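Local coordinates for protein glycosyl transferase family 8 (Streptococcus pneumoniae, PDB 5GVV) that transfers galactose from UDP-galactose to the terminal glucose of the already glycosylated serine-rich repeat protein PsrP, the third step in its O-glycosylation, at residues A[52-55]-A[56-59]; A[151-155]-A[156-160]; A[242-245]-A[246-250]. All blocks are in the same frame, centred on the assembly; numbering follows the deposited sequence.

Contact 1: residues A[52-55]-A[56-59]; sequences RIYL and QEMG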
# COMPACT_ATOMS: atom_id res chain seq x y z
N ARG A 52 -1.60 12.84 9.82
CA ARG A 52 -2.07 13.66 10.94
C ARG A 52 -2.09 15.14 10.56
O ARG A 52 -3.01 15.86 10.92
CB ARG A 52 -1.20 13.44 12.18
CG ARG A 52 -1.55 14.35 13.36
CD ARG A 52 -0.73 14.01 14.59
NE ARG A 52 -1.00 12.66 15.05
CZ ARG A 52 -0.07 11.70 15.14
NH1 ARG A 52 1.19 11.96 14.82
NH2 ARG A 52 -0.41 10.49 15.56
N ILE A 53 -1.07 15.57 9.83
CA ILE A 53 -1.02 16.94 9.31
C ILE A 53 -2.21 17.24 8.40
O ILE A 53 -2.81 18.32 8.49
CB ILE A 53 0.28 17.20 8.53
CG1 ILE A 53 1.48 17.15 9.47
CG2 ILE A 53 0.22 18.55 7.81
CD1 ILE A 53 2.83 17.33 8.77
N TYR A 54 -2.56 16.29 7.54
CA TYR A 54 -3.70 16.46 6.65
C TYR A 54 -4.97 16.67 7.46
O TYR A 54 -5.75 17.59 7.19
CB TYR A 54 -3.88 15.24 5.74
CG TYR A 54 -2.74 15.00 4.79
CD1 TYR A 54 -1.87 16.02 4.42
CD2 TYR A 54 -2.52 13.73 4.25
CE1 TYR A 54 -0.82 15.80 3.55
CE2 TYR A 54 -1.46 13.50 3.39
CZ TYR A 54 -0.62 14.53 3.04
OH TYR A 54 0.42 14.29 2.17
N LEU A 55 -5.18 15.81 8.45
CA LEU A 55 -6.39 15.86 9.26
C LEU A 55 -6.49 17.18 10.01
O LEU A 55 -7.57 17.77 10.08
CB LEU A 55 -6.42 14.69 10.25
CG LEU A 55 -7.24 13.46 9.84
CD1 LEU A 55 -8.70 13.84 9.68
CD2 LEU A 55 -6.71 12.88 8.54
N GLN A 56 -5.37 17.65 10.55
CA GLN A 56 -5.35 18.92 11.28
C GLN A 56 -5.64 20.11 10.37
O GLN A 56 -6.32 21.06 10.77
CB GLN A 56 -4.00 19.10 11.98
CG GLN A 56 -3.75 18.07 13.09
CD GLN A 56 -2.38 18.21 13.73
OE1 GLN A 56 -1.53 18.94 13.22
NE2 GLN A 56 -2.17 17.52 14.83
N GLU A 57 -5.13 20.07 9.15
CA GLU A 57 -5.35 21.14 8.19
C GLU A 57 -6.83 21.23 7.80
O GLU A 57 -7.30 22.29 7.38
CB GLU A 57 -4.46 20.96 6.96
CG GLU A 57 -2.98 21.23 7.25
CD GLU A 57 -2.06 20.98 6.07
OE1 GLU A 57 -2.45 20.26 5.13
OE2 GLU A 57 -0.93 21.50 6.10
N MSE A 58 -7.53 20.15 7.99
CA MSE A 58 -8.94 20.08 7.68
C MSE A 58 -9.76 20.30 8.96
O MSE A 58 -10.96 20.11 8.95
CB MSE A 58 -9.33 18.80 6.94
CG MSE A 58 -8.68 18.74 5.54
SE MSE A 58 -9.34 17.07 4.72
CE MSE A 58 -8.61 15.55 5.61
N GLY A 59 -9.10 20.71 10.04
CA GLY A 59 -9.75 21.03 11.30
C GLY A 59 -9.99 19.85 12.21
O GLY A 59 -10.84 19.92 13.11
O HOH W 1 -10.70 16.79 9.47

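Contact 2: residues A[151-155]-A[156-160]; sequences KKWGS and ETIRQ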
# COMPACT_ATOMS: atom_id res chain seq x y z
N LYS A 151 -19.76 6.21 26.09
CA LYS A 151 -19.86 6.37 27.54
C LYS A 151 -20.46 5.11 28.17
O LYS A 151 -19.94 4.58 29.16
CB LYS A 151 -20.70 7.60 27.88
CG LYS A 151 -20.75 7.93 29.37
CD LYS A 151 -21.78 9.02 29.66
CE LYS A 151 -22.51 8.78 30.98
NZ LYS A 151 -23.66 9.70 31.17
N LYS A 152 -21.56 4.64 27.58
CA LYS A 152 -22.24 3.43 28.04
C LYS A 152 -21.34 2.19 27.94
O LYS A 152 -21.34 1.34 28.84
CB LYS A 152 -23.51 3.20 27.24
CG LYS A 152 -24.72 4.00 27.70
CD LYS A 152 -25.72 3.11 28.43
CE LYS A 152 -25.96 1.82 27.67
NZ LYS A 152 -26.95 0.93 28.34
N TRP A 153 -20.59 2.10 26.84
CA TRP A 153 -19.62 1.03 26.64
C TRP A 153 -18.56 1.02 27.74
O TRP A 153 -18.05 -0.04 28.11
CB TRP A 153 -18.95 1.18 25.27
CG TRP A 153 -19.80 0.74 24.12
CD1 TRP A 153 -21.10 1.08 23.88
CD2 TRP A 153 -19.41 -0.11 23.03
NE1 TRP A 153 -21.54 0.48 22.72
CE2 TRP A 153 -20.52 -0.25 22.18
CE3 TRP A 153 -18.22 -0.78 22.70
CZ2 TRP A 153 -20.48 -1.02 21.02
CZ3 TRP A 153 -18.19 -1.54 21.55
CH2 TRP A 153 -19.30 -1.66 20.72
N GLY A 154 -18.24 2.20 28.26
CA GLY A 154 -17.27 2.33 29.33
C GLY A 154 -17.79 1.81 30.66
O GLY A 154 -17.11 1.03 31.33
N SER A 155 -18.99 2.24 31.03
CA SER A 155 -19.57 1.90 32.33
C SER A 155 -20.10 0.48 32.42
O SER A 155 -20.01 -0.16 33.47
CB SER A 155 -20.67 2.90 32.70
OG SER A 155 -21.09 3.64 31.57
N GLU A 156 -20.66 -0.02 31.33
CA GLU A 156 -21.22 -1.37 31.31
C GLU A 156 -20.12 -2.41 31.10
O GLU A 156 -20.41 -3.60 30.99
CB GLU A 156 -22.29 -1.49 30.23
CG GLU A 156 -23.47 -2.37 30.59
CD GLU A 156 -24.32 -1.77 31.70
OE1 GLU A 156 -24.94 -0.71 31.47
OE2 GLU A 156 -24.35 -2.36 32.80
N THR A 157 -18.87 -1.97 31.05
CA THR A 157 -17.71 -2.84 30.79
C THR A 157 -17.91 -3.77 29.59
O THR A 157 -17.70 -4.98 29.68
CB THR A 157 -17.28 -3.67 32.03
OG1 THR A 157 -18.42 -3.97 32.85
CG2 THR A 157 -16.26 -2.90 32.86
N ILE A 158 -18.30 -3.19 28.46
CA ILE A 158 -18.63 -3.97 27.27
C ILE A 158 -17.41 -4.67 26.66
O ILE A 158 -17.53 -5.78 26.14
CB ILE A 158 -19.32 -3.08 26.20
CG1 ILE A 158 -20.59 -2.46 26.78
CG2 ILE A 158 -19.65 -3.89 24.95
CD1 ILE A 158 -21.61 -3.50 27.24
N ARG A 159 -16.25 -4.03 26.75
CA ARG A 159 -15.01 -4.61 26.21
C ARG A 159 -14.74 -5.98 26.83
O ARG A 159 -14.48 -6.95 26.11
CB ARG A 159 -13.82 -3.67 26.43
CG ARG A 159 -12.48 -4.24 25.93
CD ARG A 159 -11.60 -4.72 27.09
NE ARG A 159 -11.31 -3.63 28.02
CZ ARG A 159 -10.97 -3.81 29.29
NH1 ARG A 159 -10.88 -5.04 29.79
NH2 ARG A 159 -10.73 -2.76 30.07
N GLN A 160 -14.82 -6.06 28.15
CA GLN A 160 -14.56 -7.32 28.83
C GLN A 160 -15.66 -8.34 28.53
O GLN A 160 -15.40 -9.54 28.40
CB GLN A 160 -14.44 -7.10 30.34
CG GLN A 160 -13.63 -8.19 31.03
CD GLN A 160 -12.28 -8.41 30.36
OE1 GLN A 160 -11.50 -7.48 30.18
NE2 GLN A 160 -12.01 -9.66 29.98

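Contact 3: residues A[242-245]-A[246-250]; sequences RLRE and VWWEY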
# COMPACT_ATOMS: atom_id res chain seq x y z
N ARG A 242 -20.53 -5.35 -8.03
CA ARG A 242 -20.67 -4.05 -8.67
C ARG A 242 -19.94 -2.95 -7.90
O ARG A 242 -19.62 -3.12 -6.71
CB ARG A 242 -22.15 -3.67 -8.80
CG ARG A 242 -22.93 -4.50 -9.81
CD ARG A 242 -24.43 -4.32 -9.60
NE ARG A 242 -24.84 -4.72 -8.26
CZ ARG A 242 -26.00 -4.40 -7.70
NH1 ARG A 242 -26.87 -3.66 -8.36
NH2 ARG A 242 -26.29 -4.81 -6.47
N LEU A 243 -19.67 -1.84 -8.59
CA LEU A 243 -19.11 -0.62 -8.00
C LEU A 243 -17.62 -0.73 -7.69
O LEU A 243 -17.10 0.03 -6.88
CB LEU A 243 -19.90 -0.17 -6.76
CG LEU A 243 -21.39 0.12 -6.99
CD1 LEU A 243 -22.00 0.81 -5.78
CD2 LEU A 243 -21.60 0.94 -8.25
N ARG A 244 -16.95 -1.66 -8.35
CA ARG A 244 -15.50 -1.82 -8.23
C ARG A 244 -14.78 -0.51 -8.54
O ARG A 244 -13.79 -0.16 -7.88
CB ARG A 244 -15.03 -2.92 -9.19
CG ARG A 244 -13.52 -3.04 -9.31
CD ARG A 244 -13.13 -4.08 -10.34
NE ARG A 244 -11.68 -4.17 -10.47
CZ ARG A 244 -10.92 -5.06 -9.84
NH1 ARG A 244 -11.47 -5.97 -9.04
NH2 ARG A 244 -9.60 -5.06 -10.01
N GLU A 245 -15.28 0.21 -9.53
CA GLU A 245 -14.66 1.46 -9.98
C GLU A 245 -14.65 2.56 -8.92
O GLU A 245 -13.78 3.44 -8.93
CB GLU A 245 -15.34 1.97 -11.25
CG GLU A 245 -16.82 2.31 -11.08
CD GLU A 245 -17.73 1.08 -11.18
OE1 GLU A 245 -17.22 -0.05 -11.35
OE2 GLU A 245 -18.96 1.27 -11.08
N VAL A 246 -15.62 2.53 -8.01
CA VAL A 246 -15.71 3.55 -6.97
C VAL A 246 -14.54 3.44 -5.99
O VAL A 246 -13.98 4.46 -5.57
CB VAL A 246 -17.04 3.47 -6.21
CG1 VAL A 246 -17.10 4.54 -5.12
CG2 VAL A 246 -18.22 3.60 -7.17
N TRP A 247 -14.17 2.21 -5.63
CA TRP A 247 -13.08 2.02 -4.68
C TRP A 247 -11.78 2.53 -5.26
O TRP A 247 -11.01 3.20 -4.57
CB TRP A 247 -12.91 0.54 -4.29
CG TRP A 247 -11.88 0.35 -3.18
CD1 TRP A 247 -12.13 0.34 -1.83
CD2 TRP A 247 -10.46 0.17 -3.33
NE1 TRP A 247 -10.95 0.16 -1.14
CE2 TRP A 247 -9.92 0.05 -2.03
CE3 TRP A 247 -9.60 0.09 -4.43
CZ2 TRP A 247 -8.54 -0.14 -1.81
CZ3 TRP A 247 -8.24 -0.10 -4.21
CH2 TRP A 247 -7.73 -0.21 -2.91
N TRP A 248 -11.53 2.22 -6.53
CA TRP A 248 -10.30 2.64 -7.18
C TRP A 248 -10.21 4.16 -7.33
O TRP A 248 -9.13 4.74 -7.21
CB TRP A 248 -10.14 1.92 -8.52
CG TRP A 248 -9.69 0.52 -8.31
CD1 TRP A 248 -10.47 -0.61 -8.31
CD2 TRP A 248 -8.37 0.09 -7.97
NE1 TRP A 248 -9.70 -1.71 -8.03
CE2 TRP A 248 -8.40 -1.31 -7.82
CE3 TRP A 248 -7.15 0.75 -7.80
CZ2 TRP A 248 -7.27 -2.06 -7.50
CZ3 TRP A 248 -6.02 0.01 -7.48
CH2 TRP A 248 -6.09 -1.38 -7.34
N GLU A 249 -11.35 4.79 -7.58
CA GLU A 249 -11.43 6.24 -7.69
C GLU A 249 -10.87 6.93 -6.44
O GLU A 249 -10.18 7.95 -6.54
CB GLU A 249 -12.87 6.66 -7.92
CG GLU A 249 -13.08 8.15 -8.08
CD GLU A 249 -14.52 8.49 -8.41
OE1 GLU A 249 -14.75 9.54 -9.06
OE2 GLU A 249 -15.43 7.70 -8.04
N TYR A 250 -11.17 6.38 -5.27
CA TYR A 250 -10.64 6.96 -4.04
C TYR A 250 -9.23 6.48 -3.71
O TYR A 250 -8.42 7.24 -3.16
CB TYR A 250 -11.60 6.73 -2.88
CG TYR A 250 -12.84 7.58 -2.98
CD1 TYR A 250 -12.84 8.90 -2.54
CD2 TYR A 250 -14.01 7.08 -3.53
CE1 TYR A 250 -13.97 9.69 -2.63
CE2 TYR A 250 -15.14 7.86 -3.63
CZ TYR A 250 -15.11 9.16 -3.18
OH TYR A 250 -16.25 9.95 -3.27

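Contact 1: residues A[52-55]-A[56-59]
A Schellman motif closes helix 45-57, the helix of a beta-alpha-beta unit in the nucleotide-binding GT-A domain, and in the final turns leading into it Arg52 meets Gln56 and Ile53 meets Glu57. The partners of each pair are four residues, about one turn, apart, and their side chains run alongside one another in the same direction. Gln56 N is bonded to Arg52 O at 3.0 Å, and Glu57 N to Ile53 O at the same length, so the backbone is still regular here. Beyond them the ladder frays: Met58 N is shared between Tyr54 O and Leu55 O, each a weak bond of 3.2 Å. Gly59, with positive phi (85°), is the C-prime residue; its N returns to Gln56 O, while Gly60 N reaches Leu55 O.

Gln56 carries its CG beside its own backbone N (chi1 -66°) and is extended from there, which brings the amide along the aliphatic part of Arg52, with NE2 3.5 Å from Arg52 CG. The amide and guanidinium planes are turned 49° apart, and their polar ends have other partners: Arg52 NE bonds to Leu62 O, and Gln56 bonds through OE1 to Lys272 N and through NE2 to Asp61 OD1. One residue further along the helix, the CG2 branch of Ile53 lies 3.6 Å from Glu57 OE2. Glu57 OE1 comes to the edge of the Tyr54 ring, near its plane, with 4.3 Å to Tyr54 CD1. The selenomethionine Met58 bends at its last torsion, and its CE lies 4.4 Å from Leu55 CD2.

Tyr54 packs on Leu252 of the second subunit. Leu55 and Met58 touch Cys28 of helix 17-30, Tyr54 and Met58 lie against helix 255-263, and Arg52 packs on Asp61 and Asp64 of strand 61-66.

Contact 2: residues A[151-155]-A[156-160]
Glu156, Trp153 and Ile158 carry the contact at the break between helix 150-155 and helix 158-167. Glu156 N continues the helical ladder with a 2.9 Å bond to Lys152 O. Its side chain, bent at chi2, lies alongside that of Lys152, but Lys152 NZ stays 4.1 Å from Glu156 OE1, so the two charges can attract only at a distance longer than a salt bridge. Lys152 also makes a cation-pi contact with Tyr127.

Ile158 turns back toward Trp153, and the two side chains cross at about a right angle. With CG2 anti to the backbone N, Ile158 CG2 sits over one face of the indole, toward its rim, 4.1 Å from Trp153 CE3, while Ile158 CG1 packs 3.6 Å from Trp153 CA. The indole is pinned at its other end by NE1, which donates to Tyr127 O, and it meets the ring of Phe185. Ile158 N reaches Trp153 O at 3.2 Å, nearly straight at 166° and in the carbonyl plane. A weak bond of 3.5 Å joins Thr157 N to Gly154 O. Positive phi at Thr157 (48°), with these two bonds back into the final turn, is the signature of a Schellman motif, here leading directly into the next helix.

Contact 3: residues A[242-245]-A[246-250]
Trp248 and Arg244 make a local, side-by-side i to i+4 contact at the start of helix 244-251, a short helix that follows the UDP-binding segment of the GT-A domain and faces the second subunit; the indole N-H edge lies over the guanidinium. Arg244 holds its CG anti to the backbone N (chi1 171°) and stays extended as far as NE, which carries the guanidinium up to the indole. Trp248 NE1 is offset toward the rim of the guanidinium face, 3.9 Å from Arg244 NH2, with the two planes 36° apart. Trp248 also brings CD1 to 3.4 Å from Arg244 O, which lies at the ring edge.

Trp248 NE1 donates to Pro234 O; Arg244 bonds through NH1 to Ser239 OG and through NH2 to Asn236 O, and its NE forms a salt bridge with Glu46 of the second subunit. These bonds fix the rotation of the guanidinium and help join the two copies.

One face of the Trp248 ring, on the side of its plane away from the guanidinium, is met by Trp247, whose CZ3 sits 3.6 Å above the centre of the ring while Trp248 CG lies at the edge of the Trp247 ring, an edge-to-face relation. Trp247 also packs on Ile110 of strand 109-111, just after Asp106 and Asp108, the DxD pair that binds the manganese.

Leu243 has positive phi (76°), and Leu243 O takes Val246 N at 3.1 Å from well above the carbonyl plane. The same oxygen also bonds to Tyr228 OH. Leu243 CB is 4.1 Å from Val246 CG2, and both residues rest on Leu226 of strand 225-227. Glu249 N bonds to Glu245 O at 3.1 Å, an i to i+4 helical bond, whereas that from Trp247 N to Arg244 O (3.3 Å) is weak.

The three contacts follow one another along the chain and do not touch; their nearest atoms are about 21 Å apart between contacts 1 and 2, about 23 Å between 2 and 3, and about 11 Å between 1 and 3. Helix 17-30 lies between the closer pair, receiving Leu55 and Met58 from contact 1 and Trp247 and Trp248 from contact 3. Contact 3 comes nearest the active site: the Trp247 side chain is about 10 Å from both UDP and manganese, the metal held by Asp106, Asp108 and His227. In contact 2 the Trp153 side chain is about 14 Å from UDP, whereas contact 1 is remote from these sites.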